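Side-chain contacts in BAG family molecular chaperone regulator 2 (Arabidopsis thaliana, PDB 4HWD), which probably acts as a co-chaperone that binds the ATPase domain of HSP70/HSC70 chaperones through its BAG domain and regulates programmed cell death and stress responses: residues S10-Q15 against M49-K54; G21-F26 against H76-A81; K39-L44 against E80-L85; K54-S59 against M70-L75. All coordinates share one frame; numbering follows the deposited sequence.

Contact 1. Residues S10-Q15 against M49-K54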
loop_
_atom_site.group_PDB
_atom_site.type_symbol
_atom_site.label_atom_id
_atom_site.label_comp_id
_atom_site.label_asym_id
_atom_site.label_seq_id
_atom_site.Cartn_x
_atom_site.Cartn_y
_atom_site.Cartn_z
ATOM N N SER A 10 -5.231 -10.449 -6.571
ATOM C CA SER A 10 -5.887 -10.845 -5.335
ATOM C C SER A 10 -4.846 -10.989 -4.220
ATOM O O SER A 10 -5.074 -10.532 -3.107
ATOM C CB SER A 10 -6.646 -12.166 -5.537
ATOM O OG SER A 10 -7.376 -12.530 -4.383
ATOM N N ASP A 11 -3.711 -11.624 -4.514
ATOM C CA ASP A 11 -2.666 -11.788 -3.499
ATOM C C ASP A 11 -2.178 -10.415 -3.037
ATOM O O ASP A 11 -1.949 -10.189 -1.859
ATOM C CB ASP A 11 -1.458 -12.579 -4.041
ATOM C CG ASP A 11 -1.785 -14.032 -4.386
ATOM O OD1 ASP A 11 -2.651 -14.655 -3.724
ATOM O OD2 ASP A 11 -1.136 -14.559 -5.319
ATOM N N ILE A 12 -2.013 -9.502 -3.983
ATOM C CA ILE A 12 -1.555 -8.153 -3.674
ATOM C C ILE A 12 -2.556 -7.371 -2.825
ATOM O O ILE A 12 -2.167 -6.676 -1.883
ATOM C CB ILE A 12 -1.280 -7.363 -4.963
ATOM C CG1 ILE A 12 -0.082 -7.975 -5.699
ATOM C CG2 ILE A 12 -1.039 -5.902 -4.631
ATOM C CD1 ILE A 12 0.152 -7.397 -7.074
ATOM N N SER A 13 -3.836 -7.484 -3.165
ATOM C CA SER A 13 -4.891 -6.799 -2.439
ATOM C C SER A 13 -4.876 -7.242 -0.997
ATOM O O SER A 13 -5.080 -6.450 -0.088
ATOM C CB SER A 13 -6.248 -7.116 -3.064
ATOM O OG SER A 13 -6.304 -6.603 -4.384
ATOM N N PHE A 14 -4.643 -8.531 -0.802
ATOM C CA PHE A 14 -4.574 -9.123 0.525
ATOM C C PHE A 14 -3.398 -8.534 1.311
ATOM O O PHE A 14 -3.538 -8.198 2.484
ATOM C CB PHE A 14 -4.401 -10.629 0.367
ATOM C CG PHE A 14 -4.107 -11.354 1.644
ATOM C CD1 PHE A 14 -5.142 -11.825 2.449
ATOM C CD2 PHE A 14 -2.785 -11.626 2.017
ATOM C CE1 PHE A 14 -4.865 -12.566 3.606
ATOM C CE2 PHE A 14 -2.500 -12.361 3.168
ATOM C CZ PHE A 14 -3.543 -12.834 3.962
ATOM N N GLN A 15 -2.236 -8.417 0.664
ATOM C CA GLN A 15 -1.051 -7.876 1.338
ATOM C C GLN A 15 -1.204 -6.368 1.554
ATOM O O GLN A 15 -0.800 -5.837 2.582
ATOM C CB GLN A 15 0.220 -8.173 0.525
ATOM C CG GLN A 15 1.522 -7.943 1.299
ATOM C CD GLN A 15 1.493 -8.574 2.692
ATOM O OE1 GLN A 15 0.960 -9.670 2.877
ATOM N NE2 GLN A 15 2.071 -7.885 3.673
ATOM N N MET A 49 5.470 0.555 -1.946
ATOM C CA MET A 49 5.986 0.748 -3.297
ATOM C C MET A 49 6.297 -0.593 -3.948
ATOM O O MET A 49 6.077 -0.782 -5.144
ATOM C CB MET A 49 7.249 1.625 -3.273
ATOM C CG MET A 49 7.015 3.077 -2.845
ATOM S SD MET A 49 5.891 3.973 -3.955
ATOM C CE MET A 49 6.923 4.175 -5.448
ATOM N N ASN A 50 6.806 -1.530 -3.159
ATOM C CA ASN A 50 7.112 -2.853 -3.693
ATOM C C ASN A 50 5.850 -3.522 -4.240
ATOM O O ASN A 50 5.897 -4.204 -5.259
ATOM C CB ASN A 50 7.712 -3.746 -2.620
ATOM C CG ASN A 50 8.093 -5.106 -3.162
ATOM O OD1 ASN A 50 9.272 -5.445 -3.252
ATOM N ND2 ASN A 50 7.093 -5.889 -3.542
ATOM N N GLN A 51 4.724 -3.334 -3.551
ATOM C CA GLN A 51 3.459 -3.913 -3.996
ATOM C C GLN A 51 3.005 -3.202 -5.258
ATOM O O GLN A 51 2.385 -3.797 -6.131
ATOM C CB GLN A 51 2.382 -3.761 -2.914
ATOM C CG GLN A 51 2.538 -4.674 -1.717
ATOM C CD GLN A 51 2.667 -6.143 -2.115
ATOM O OE1 GLN A 51 1.997 -6.608 -3.039
ATOM N NE2 GLN A 51 3.524 -6.881 -1.406
ATOM N N LEU A 52 3.316 -1.913 -5.344
ATOM C CA LEU A 52 2.929 -1.104 -6.489
ATOM C C LEU A 52 3.661 -1.506 -7.781
ATOM O O LEU A 52 3.073 -1.469 -8.864
ATOM C CB LEU A 52 3.161 0.381 -6.169
ATOM C CG LEU A 52 2.384 1.387 -7.022
ATOM C CD1 LEU A 52 0.909 1.034 -7.010
ATOM C CD2 LEU A 52 2.605 2.793 -6.492
ATOM N N VAL A 53 4.934 -1.876 -7.680
ATOM C CA VAL A 53 5.674 -2.310 -8.866
ATOM C C VAL A 53 5.152 -3.696 -9.255
ATOM O O VAL A 53 4.915 -3.970 -10.432
ATOM C CB VAL A 53 7.211 -2.402 -8.617
ATOM C CG1 VAL A 53 7.750 -1.051 -8.154
ATOM C CG2 VAL A 53 7.530 -3.488 -7.602
ATOM N N LYS A 54 4.972 -4.562 -8.255
ATOM C CA LYS A 54 4.456 -5.911 -8.485
ATOM C C LYS A 54 3.128 -5.817 -9.209
ATOM O O LYS A 54 2.869 -6.563 -10.154
ATOM C CB LYS A 54 4.254 -6.653 -7.162
ATOM C CG LYS A 54 5.528 -7.031 -6.453
ATOM C CD LYS A 54 5.237 -8.028 -5.355
ATOM C CE LYS A 54 6.522 -8.555 -4.735
ATOM N NZ LYS A 54 6.227 -9.607 -3.736
#
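Gln51 lays its carboxamide along helix 2-31 so that the oxygen end rests on Ile12 and the nitrogen end on Gln15. The oxygen OE1 sits against the branch point of the isoleucine, 3.5 Å from Ile12 CG2, with Ile12 CG1 and CB only slightly farther. At the other end, Gln51 NE2 comes within 3.5 Å of Gln15 CG, an aliphatic carbon. No hydrogen bond forms across the interface; the amide rests on aliphatic carbons. The amide planes of the two glutamines stand 50° apart, and the side chains cross at about a right angle.

One turn further along helix 38-57, the delta methyl of Ile12 meets Lys54, with Ile12 CD1 4.0 Å from Lys54 C and 4.2 Å from Lys54 CB. Beyond CB the extended lysine chain leads its ammonium group away from the contact. Gln15 does likewise: a bend at chi2 (47°) turns its amide from the interface, leaving CB and CG to do the touching. Gln51 is bent at chi2 as well, and its carboxamide carries on toward helix 2-31.

Ile12 is buried, whereas Gln15 and Gln51 are partly exposed and Lys54 lies on the surface. Behind this layer, Ser13 and Leu52 turn to helix 63-89, touching Gln71 and Leu75 respectively, while Ser13 OG bonds to the carbonyl of Ile9 within its own helix. The two segments run nearly antiparallel at 167°, their axes 10.5 Å apart, as befits adjacent helices in the three-helix bundle of a BAG domain.

Contact 2. Residues G21-F26 against H76-A81; sequences GQLSAF and HKYVEA
Leu23 carries this contact, pushing one methyl, CD2, against the base of Tyr78 and on toward Ala81. It is a buried residue whose CG lies trans to the backbone N (chi1 172°), and this sends the branch across to helix 63-89. Its CD2 lies 3.9 Å from Tyr78 O and 4.0 Å from Tyr78 CD1, nestling where the tyrosine side chain joins its own backbone. The methyl approaches the ring at a slant. One turn on, it has a looser neighbour, with Leu23 CD2 4.5 Å from Ala81 CB.

Three residues later, Phe26 turns its ring elsewhere. One face carries the amide nitrogen of Gln22, from the turn before: Gln22 NE2 stands 3.2 Å above the ring plane, displaced toward the rim.

Leu23 also packs on Leu82 and Leu85 of helix 63-89, while Phe26 reaches Asn40, Leu41 and Leu44 of helix 38-57 as well as Leu85. Tyr78 in turn leans back along helix 2-31 onto Val16 and Ala20. This turn of helix 2-31 therefore faces both other helices of the bundle, Leu23 serving one and Phe26 chiefly the other.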
loop_
_atom_site.group_PDB
_atom_site.type_symbol
_atom_site.label_atom_id
_atom_site.label_comp_id
_atom_site.label_asym_id
_atom_site.label_seq_id
_atom_site.Cartn_x
_atom_site.Cartn_y
_atom_site.Cartn_z
ATOM N N GLY A 21 -3.150 -1.813 7.473
ATOM C CA GLY A 21 -3.395 -2.049 8.879
ATOM C C GLY A 21 -2.229 -1.505 9.674
ATOM O O GLY A 21 -2.421 -0.905 10.730
ATOM N N GLN A 22 -1.012 -1.713 9.174
ATOM C CA GLN A 22 0.161 -1.210 9.873
ATOM C C GLN A 22 0.197 0.316 9.790
ATOM O O GLN A 22 0.583 0.982 10.747
ATOM C CB GLN A 22 1.444 -1.798 9.288
ATOM C CG GLN A 22 2.679 -1.412 10.068
ATOM C CD GLN A 22 2.563 -1.782 11.532
ATOM O OE1 GLN A 22 2.318 -2.935 11.868
ATOM N NE2 GLN A 22 2.735 -0.802 12.408
ATOM N N LEU A 23 -0.206 0.867 8.649
ATOM C CA LEU A 23 -0.242 2.324 8.481
ATOM C C LEU A 23 -1.263 2.936 9.442
ATOM O O LEU A 23 -1.015 3.980 10.039
ATOM C CB LEU A 23 -0.620 2.680 7.046
ATOM C CG LEU A 23 -0.896 4.151 6.712
ATOM C CD1 LEU A 23 0.375 4.992 6.852
ATOM C CD2 LEU A 23 -1.444 4.228 5.294
ATOM N N SER A 24 -2.409 2.274 9.594
ATOM C CA SER A 24 -3.463 2.753 10.489
ATOM C C SER A 24 -2.946 2.793 11.931
ATOM O O SER A 24 -3.267 3.710 12.691
ATOM C CB SER A 24 -4.699 1.848 10.381
ATOM O OG SER A 24 -5.790 2.358 11.130
ATOM N N ALA A 25 -2.134 1.803 12.298
ATOM C CA ALA A 25 -1.552 1.756 13.635
ATOM C C ALA A 25 -0.582 2.928 13.822
ATOM O O ALA A 25 -0.599 3.589 14.864
ATOM C CB ALA A 25 -0.827 0.439 13.850
ATOM N N PHE A 26 0.264 3.177 12.821
ATOM C CA PHE A 26 1.216 4.286 12.889
ATOM C C PHE A 26 0.447 5.596 12.922
ATOM O O PHE A 26 0.801 6.513 13.652
ATOM C CB PHE A 26 2.158 4.313 11.670
ATOM C CG PHE A 26 3.216 3.244 11.678
ATOM C CD1 PHE A 26 3.620 2.640 12.866
ATOM C CD2 PHE A 26 3.861 2.887 10.497
ATOM C CE1 PHE A 26 4.650 1.693 12.875
ATOM C CE2 PHE A 26 4.891 1.945 10.497
ATOM C CZ PHE A 26 5.287 1.350 11.694
ATOM N N HIS A 76 -1.770 4.528 -3.896
ATOM C CA HIS A 76 -1.314 5.896 -4.068
ATOM C C HIS A 76 -1.770 6.687 -2.857
ATOM O O HIS A 76 -1.027 7.512 -2.324
ATOM C CB HIS A 76 -1.910 6.510 -5.338
ATOM C CG HIS A 76 -1.288 6.008 -6.605
ATOM N ND1 HIS A 76 -1.721 6.401 -7.853
ATOM C CD2 HIS A 76 -0.262 5.149 -6.814
ATOM C CE1 HIS A 76 -0.987 5.808 -8.778
ATOM N NE2 HIS A 76 -0.094 5.043 -8.175
ATOM N N LYS A 77 -2.998 6.421 -2.428
ATOM C CA LYS A 77 -3.579 7.092 -1.280
ATOM C C LYS A 77 -2.793 6.790 -0.004
ATOM O O LYS A 77 -2.645 7.657 0.857
ATOM C CB LYS A 77 -5.038 6.654 -1.115
ATOM C CG LYS A 77 -5.740 7.230 0.104
ATOM C CD LYS A 77 -7.176 6.727 0.211
ATOM C CE LYS A 77 -7.861 7.271 1.461
ATOM N NZ LYS A 77 -9.304 6.887 1.539
ATOM N N TYR A 78 -2.288 5.564 0.114
ATOM C CA TYR A 78 -1.527 5.161 1.296
ATOM C C TYR A 78 -0.127 5.761 1.332
ATOM O O TYR A 78 0.363 6.172 2.391
ATOM C CB TYR A 78 -1.418 3.638 1.372
ATOM C CG TYR A 78 -2.725 2.927 1.618
ATOM C CD1 TYR A 78 -3.810 3.589 2.195
ATOM C CD2 TYR A 78 -2.863 1.574 1.315
ATOM C CE1 TYR A 78 -5.005 2.916 2.466
ATOM C CE2 TYR A 78 -4.050 0.887 1.584
ATOM C CZ TYR A 78 -5.117 1.559 2.158
ATOM O OH TYR A 78 -6.284 0.866 2.428
ATOM N N VAL A 79 0.518 5.796 0.172
ATOM C CA VAL A 79 1.858 6.353 0.055
ATOM C C VAL A 79 1.824 7.838 0.388
ATOM O O VAL A 79 2.695 8.349 1.095
ATOM C CB VAL A 79 2.401 6.171 -1.374
ATOM C CG1 VAL A 79 3.643 7.040 -1.576
ATOM C CG2 VAL A 79 2.719 4.702 -1.616
ATOM N N GLU A 80 0.808 8.527 -0.118
ATOM C CA GLU A 80 0.658 9.955 0.128
ATOM C C GLU A 80 0.315 10.232 1.599
ATOM O O GLU A 80 0.767 11.232 2.160
ATOM C CB GLU A 80 -0.412 10.530 -0.809
ATOM C CG GLU A 80 -0.094 10.246 -2.283
ATOM C CD GLU A 80 -1.206 10.642 -3.247
ATOM O OE1 GLU A 80 -2.398 10.445 -2.924
ATOM O OE2 GLU A 80 -0.879 11.133 -4.346
ATOM N N ALA A 81 -0.465 9.353 2.227
ATOM C CA ALA A 81 -0.801 9.534 3.640
ATOM C C ALA A 81 0.473 9.338 4.456
ATOM O O ALA A 81 0.747 10.091 5.394
ATOM C CB ALA A 81 -1.873 8.517 4.082
#

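Contact 3. Residues K39-L44 against E80-L85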
loop_
_atom_site.group_PDB
_atom_site.type_symbol
_atom_site.label_atom_id
_atom_site.label_comp_id
_atom_site.label_asym_id
_atom_site.label_seq_id
_atom_site.Cartn_x
_atom_site.Cartn_y
_atom_site.Cartn_z
ATOM N N LYS A 39 12.728 4.742 10.839
ATOM C CA LYS A 39 13.072 3.630 9.969
ATOM C C LYS A 39 11.859 2.744 9.680
ATOM O O LYS A 39 11.795 2.112 8.631
ATOM C CB LYS A 39 14.218 2.806 10.582
ATOM C CG LYS A 39 13.949 2.260 11.975
ATOM C CD LYS A 39 13.147 0.966 11.925
ATOM C CE LYS A 39 14.029 -0.237 11.603
ATOM N NZ LYS A 39 14.920 -0.581 12.748
ATOM N N ASN A 40 10.898 2.704 10.601
ATOM C CA ASN A 40 9.694 1.895 10.400
ATOM C C ASN A 40 8.754 2.551 9.401
ATOM O O ASN A 40 8.066 1.869 8.643
ATOM C CB ASN A 40 8.966 1.657 11.724
ATOM C CG ASN A 40 9.691 0.656 12.605
ATOM O OD1 ASN A 40 10.153 -0.384 12.125
ATOM N ND2 ASN A 40 9.795 0.960 13.895
ATOM N N LEU A 41 8.725 3.877 9.410
ATOM C CA LEU A 41 7.893 4.623 8.467
ATOM C C LEU A 41 8.492 4.390 7.082
ATOM O O LEU A 41 7.771 4.228 6.096
ATOM C CB LEU A 41 7.910 6.117 8.808
ATOM C CG LEU A 41 6.666 6.729 9.463
ATOM C CD1 LEU A 41 6.004 5.737 10.398
ATOM C CD2 LEU A 41 7.062 8.000 10.202
ATOM N N GLU A 42 9.822 4.344 7.031
ATOM C CA GLU A 42 10.553 4.121 5.785
ATOM C C GLU A 42 10.423 2.689 5.296
ATOM O O GLU A 42 10.220 2.459 4.108
ATOM C CB GLU A 42 12.031 4.484 5.967
ATOM C CG GLU A 42 12.242 5.879 6.545
ATOM C CD GLU A 42 13.698 6.294 6.575
ATOM O OE1 GLU A 42 14.550 5.469 6.971
ATOM O OE2 GLU A 42 13.988 7.454 6.207
ATOM N N ASN A 43 10.538 1.725 6.204
ATOM C CA ASN A 43 10.399 0.321 5.822
ATOM C C ASN A 43 9.015 0.069 5.212
ATOM O O ASN A 43 8.876 -0.683 4.252
ATOM C CB ASN A 43 10.605 -0.593 7.035
ATOM C CG ASN A 43 12.059 -0.700 7.441
ATOM O OD1 ASN A 43 12.939 -0.865 6.593
ATOM N ND2 ASN A 43 12.321 -0.624 8.746
ATOM N N LEU A 44 7.994 0.707 5.785
ATOM C CA LEU A 44 6.619 0.584 5.302
ATOM C C LEU A 44 6.507 1.223 3.916
ATOM O O LEU A 44 5.786 0.731 3.051
ATOM C CB LEU A 44 5.642 1.275 6.273
ATOM C CG LEU A 44 4.142 1.038 6.032
ATOM C CD1 LEU A 44 3.819 -0.424 6.341
ATOM C CD2 LEU A 44 3.300 1.954 6.921
ATOM N N GLU A 80 0.808 8.527 -0.118
ATOM C CA GLU A 80 0.658 9.955 0.128
ATOM C C GLU A 80 0.315 10.232 1.599
ATOM O O GLU A 80 0.767 11.232 2.160
ATOM C CB GLU A 80 -0.412 10.530 -0.809
ATOM C CG GLU A 80 -0.094 10.246 -2.283
ATOM C CD GLU A 80 -1.206 10.642 -3.247
ATOM O OE1 GLU A 80 -2.398 10.445 -2.924
ATOM O OE2 GLU A 80 -0.879 11.133 -4.346
ATOM N N ALA A 81 -0.465 9.353 2.227
ATOM C CA ALA A 81 -0.801 9.534 3.640
ATOM C C ALA A 81 0.473 9.338 4.456
ATOM O O ALA A 81 0.747 10.091 5.394
ATOM C CB ALA A 81 -1.873 8.517 4.082
ATOM N N LEU A 82 1.250 8.326 4.087
ATOM C CA LEU A 82 2.495 8.023 4.775
ATOM C C LEU A 82 3.481 9.180 4.616
ATOM O O LEU A 82 4.274 9.451 5.522
ATOM C CB LEU A 82 3.088 6.711 4.233
ATOM C CG LEU A 82 4.328 6.120 4.925
ATOM C CD1 LEU A 82 4.175 6.152 6.445
ATOM C CD2 LEU A 82 4.519 4.686 4.446
ATOM N N ASP A 83 3.448 9.858 3.469
ATOM C CA ASP A 83 4.340 11.009 3.265
ATOM C C ASP A 83 4.037 12.064 4.329
ATOM O O ASP A 83 4.940 12.733 4.839
ATOM C CB ASP A 83 4.135 11.653 1.890
ATOM C CG ASP A 83 4.630 10.786 0.750
ATOM O OD1 ASP A 83 5.659 10.098 0.918
ATOM O OD2 ASP A 83 3.992 10.816 -0.323
ATOM N N LEU A 84 2.756 12.224 4.644
ATOM C CA LEU A 84 2.344 13.195 5.650
ATOM C C LEU A 84 2.667 12.716 7.062
ATOM O O LEU A 84 2.916 13.530 7.952
ATOM C CB LEU A 84 0.854 13.512 5.496
ATOM C CG LEU A 84 0.547 14.550 4.401
ATOM C CD1 LEU A 84 1.206 14.137 3.093
ATOM C CD2 LEU A 84 -0.964 14.704 4.213
ATOM N N LEU A 85 2.662 11.401 7.278
ATOM C CA LEU A 85 3.008 10.875 8.599
ATOM C C LEU A 85 4.496 11.101 8.863
ATOM O O LEU A 85 4.895 11.379 9.992
ATOM C CB LEU A 85 2.692 9.372 8.718
ATOM C CG LEU A 85 1.228 8.943 8.904
ATOM C CD1 LEU A 85 1.165 7.490 9.369
ATOM C CD2 LEU A 85 0.568 9.840 9.937
#
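Leu82 fits between Leu41 and Leu44, one turn apart on the facing helix. Its CB is directed at helix 38-57, and with the backbone N and CG anti to each other (chi1 -173°) the isobutyl group reaches across and forks there. At the fork, Leu82 CG comes to 4.1 Å from Leu41 O. The methyl Leu82 CD1 takes the side of Leu41, 4.0 Å from Leu41 CG. Its twin, Leu82 CD2, lies 3.7 Å from Leu41 O and also reaches the next turn, where it sits 3.9 Å from Leu44 CD2 and nearly as close to Leu44 CB and CG. One methyl thus bridges a backbone carbonyl and a leucine side chain.

All four touching residues are buried, and apart from backbone oxygens the meeting surfaces are hydrocarbon: this is leucine-rich interior of the three-helix bundle, between two helices whose segments run nearly antiparallel (167°) with axes 10.5 Å apart.

Leu41 answers from the other side by sending its own CD2 past Leu82 to helix 63-89, where it stops 4.0 Å from Leu85 O. The side chain of Leu85 turns inward too, meeting Leu23 and Asp27 of helix 2-31, while Phe26 of that helix packs on Leu41. Along helix 38-57, Met45 and Leu48 continue the wall against which Leu82 packs.

Contact 4. Residues K54-S59 against M70-L75; sequences KLDAIS and MQEERL
The carboxylates of Asp56 and Glu72 meet across the groove between their helices, oxygen against oxygen, with Asp56 OD2 only 2.8 Å from Glu72 OE1. Their planes are turned 44° from each other, and the side chains cross at about a right angle. Both oxygens are acceptors and like charges would repel at this distance, so the closeness probably favours a raised proton affinity in one of the groups. Asp56 lies in the last turns of helix 38-57, whose carbonyls might add to that tendency.

Glu72 reaches this place with CG wedged between its backbone N and carbonyl carbon (chi1 67°) and its chain extended from there. Asp56, with its carbonyl carbon and CG trans across the CA-CB bond (chi1 -71° from the N), swings OD2 over to meet it.

Next to the acids, Leu55 projects into the interface, joining the last turns of helix 38-57 to helix 63-89, consecutive antiparallel members of the three-helix bundle, close to the turn that links them. The exact place of its CD2 methyl is doubtful, because the modelled approach to Glu72 CB is too short to be trusted. As built, the methyl packs on the backbone between Gln71 and Glu72, with Leu55 CD2 4.2 Å from Gln71 C.

Gln71 offers its CB to Leu55, and its side chain runs on to Ser13 and Val16 of helix 2-31. That same helix receives Ile58, which packs on Ala8 and Ile12, and Leu75 continues the hydrophobic row onto Leu48 and Leu52.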
loop_
_atom_site.group_PDB
_atom_site.type_symbol
_atom_site.label_atom_id
_atom_site.label_comp_id
_atom_site.label_asym_id
_atom_site.label_seq_id
_atom_site.Cartn_x
_atom_site.Cartn_y
_atom_site.Cartn_z
ATOM N N LYS A 54 4.972 -4.562 -8.255
ATOM C CA LYS A 54 4.456 -5.911 -8.485
ATOM C C LYS A 54 3.128 -5.817 -9.209
ATOM O O LYS A 54 2.869 -6.563 -10.154
ATOM C CB LYS A 54 4.254 -6.653 -7.162
ATOM C CG LYS A 54 5.528 -7.031 -6.453
ATOM C CD LYS A 54 5.237 -8.028 -5.355
ATOM C CE LYS A 54 6.522 -8.555 -4.735
ATOM N NZ LYS A 54 6.227 -9.607 -3.736
ATOM N N LEU A 55 2.287 -4.892 -8.767
ATOM C CA LEU A 55 0.993 -4.700 -9.392
ATOM C C LEU A 55 1.208 -4.356 -10.860
ATOM O O LEU A 55 0.876 -5.144 -11.740
ATOM C CB LEU A 55 0.232 -3.572 -8.702
ATOM C CG LEU A 55 -1.218 -3.414 -9.148
ATOM C CD1 LEU A 55 -2.027 -4.587 -8.629
ATOM C CD2 LEU A 55 -1.789 -2.116 -8.619
ATOM N N ASP A 56 1.781 -3.183 -11.117
ATOM C CA ASP A 56 2.041 -2.717 -12.479
ATOM C C ASP A 56 2.609 -3.776 -13.424
ATOM O O ASP A 56 2.264 -3.805 -14.605
ATOM C CB ASP A 56 2.975 -1.506 -12.444
ATOM C CG ASP A 56 2.294 -0.263 -11.905
ATOM O OD1 ASP A 56 2.980 0.766 -11.733
ATOM O OD2 ASP A 56 1.070 -0.314 -11.656
ATOM N N ALA A 57 3.480 -4.638 -12.906
ATOM C CA ALA A 57 4.084 -5.703 -13.707
ATOM C C ALA A 57 3.009 -6.654 -14.231
ATOM O O ALA A 57 3.206 -7.342 -15.234
ATOM C CB ALA A 57 5.098 -6.474 -12.869
ATOM N N ILE A 58 1.875 -6.693 -13.535
ATOM C CA ILE A 58 0.758 -7.543 -13.925
ATOM C C ILE A 58 0.068 -6.934 -15.132
ATOM O O ILE A 58 -0.158 -5.725 -15.189
ATOM C CB ILE A 58 -0.306 -7.661 -12.806
ATOM C CG1 ILE A 58 0.314 -8.249 -11.541
ATOM C CG2 ILE A 58 -1.459 -8.533 -13.279
ATOM C CD1 ILE A 58 -0.664 -8.359 -10.389
ATOM N N SER A 59 -0.258 -7.787 -16.095
ATOM C CA SER A 59 -0.950 -7.364 -17.300
ATOM C C SER A 59 -2.334 -7.997 -17.263
ATOM O O SER A 59 -2.517 -9.071 -16.690
ATOM C CB SER A 59 -0.195 -7.837 -18.549
ATOM O OG SER A 59 -0.151 -9.254 -18.622
ATOM N N MET A 70 -8.226 0.381 -9.086
ATOM C CA MET A 70 -8.655 0.810 -7.758
ATOM C C MET A 70 -7.632 0.411 -6.698
ATOM O O MET A 70 -7.556 1.021 -5.633
ATOM C CB MET A 70 -10.003 0.174 -7.406
ATOM C CG MET A 70 -10.439 0.422 -5.958
ATOM S SD MET A 70 -10.850 -1.080 -5.026
ATOM C CE MET A 70 -9.270 -1.486 -4.289
ATOM N N GLN A 71 -6.850 -0.616 -7.000
ATOM C CA GLN A 71 -5.840 -1.106 -6.078
ATOM C C GLN A 71 -4.577 -0.235 -6.044
ATOM O O GLN A 71 -4.058 0.071 -4.970
ATOM C CB GLN A 71 -5.475 -2.546 -6.432
ATOM C CG GLN A 71 -4.817 -3.292 -5.288
ATOM C CD GLN A 71 -5.747 -3.454 -4.095
ATOM O OE1 GLN A 71 -5.307 -3.429 -2.952
ATOM N NE2 GLN A 71 -7.037 -3.631 -4.362
ATOM N N GLU A 72 -4.063 0.163 -7.202
ATOM C CA GLU A 72 -2.877 1.009 -7.188
ATOM C C GLU A 72 -3.302 2.425 -6.815
ATOM O O GLU A 72 -2.500 3.218 -6.331
ATOM C CB GLU A 72 -2.154 0.987 -8.536
ATOM C CG GLU A 72 -2.878 1.618 -9.695
ATOM C CD GLU A 72 -1.985 1.675 -10.911
ATOM O OE1 GLU A 72 -1.591 0.592 -11.404
ATOM O OE2 GLU A 72 -1.664 2.800 -11.359
ATOM N N GLU A 73 -4.581 2.717 -7.034
ATOM C CA GLU A 73 -5.172 4.003 -6.689
ATOM C C GLU A 73 -5.258 4.085 -5.158
ATOM O O GLU A 73 -5.078 5.155 -4.555
ATOM C CB GLU A 73 -6.566 4.102 -7.308
ATOM C CG GLU A 73 -7.457 5.174 -6.709
ATOM C CD GLU A 73 -8.669 5.471 -7.578
ATOM O OE1 GLU A 73 -9.589 6.178 -7.105
ATOM O OE2 GLU A 73 -8.696 5.008 -8.740
ATOM N N ARG A 74 -5.532 2.936 -4.541
ATOM C CA ARG A 74 -5.625 2.824 -3.088
ATOM C C ARG A 74 -4.226 2.938 -2.509
ATOM O O ARG A 74 -4.025 3.553 -1.462
ATOM C CB ARG A 74 -6.238 1.475 -2.705
ATOM C CG ARG A 74 -5.851 0.981 -1.324
ATOM C CD ARG A 74 -6.840 -0.065 -0.844
ATOM N NE ARG A 74 -8.146 0.530 -0.568
ATOM C CZ ARG A 74 -9.302 -0.118 -0.683
ATOM N NH1 ARG A 74 -9.321 -1.389 -1.076
ATOM N NH2 ARG A 74 -10.441 0.498 -0.398
ATOM N N LEU A 75 -3.266 2.341 -3.209
ATOM C CA LEU A 75 -1.865 2.365 -2.808
ATOM C C LEU A 75 -1.306 3.777 -2.907
ATOM O O LEU A 75 -0.457 4.172 -2.110
ATOM C CB LEU A 75 -1.041 1.432 -3.697
ATOM C CG LEU A 75 -0.939 -0.008 -3.223
ATOM C CD1 LEU A 75 -0.379 -0.882 -4.333
ATOM C CD2 LEU A 75 -0.068 -0.066 -1.974
#

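Each contact joins two of the three helices 2-31, 38-57 and 63-89: contact 1 the first and second, contact 2 the first and third, contacts 3 and 4 the second and third. Contacts 3 and 4 lie on opposite sides of the chain's centre, centres about 19 Å apart, contact 4 nested within the loop that contact 3 closes. Contacts 1 and 4, centres about 7 Å apart, share Lys54, and contact 1 closes before contact 4 opens. Contacts 2 and 3, equally close, end on the same stretch of helix 63-89. The three helices thus pack on one another in both halves of the bundle. In relatives such as BAG1, the second and third helices engage the Hsp70 ATPase domain.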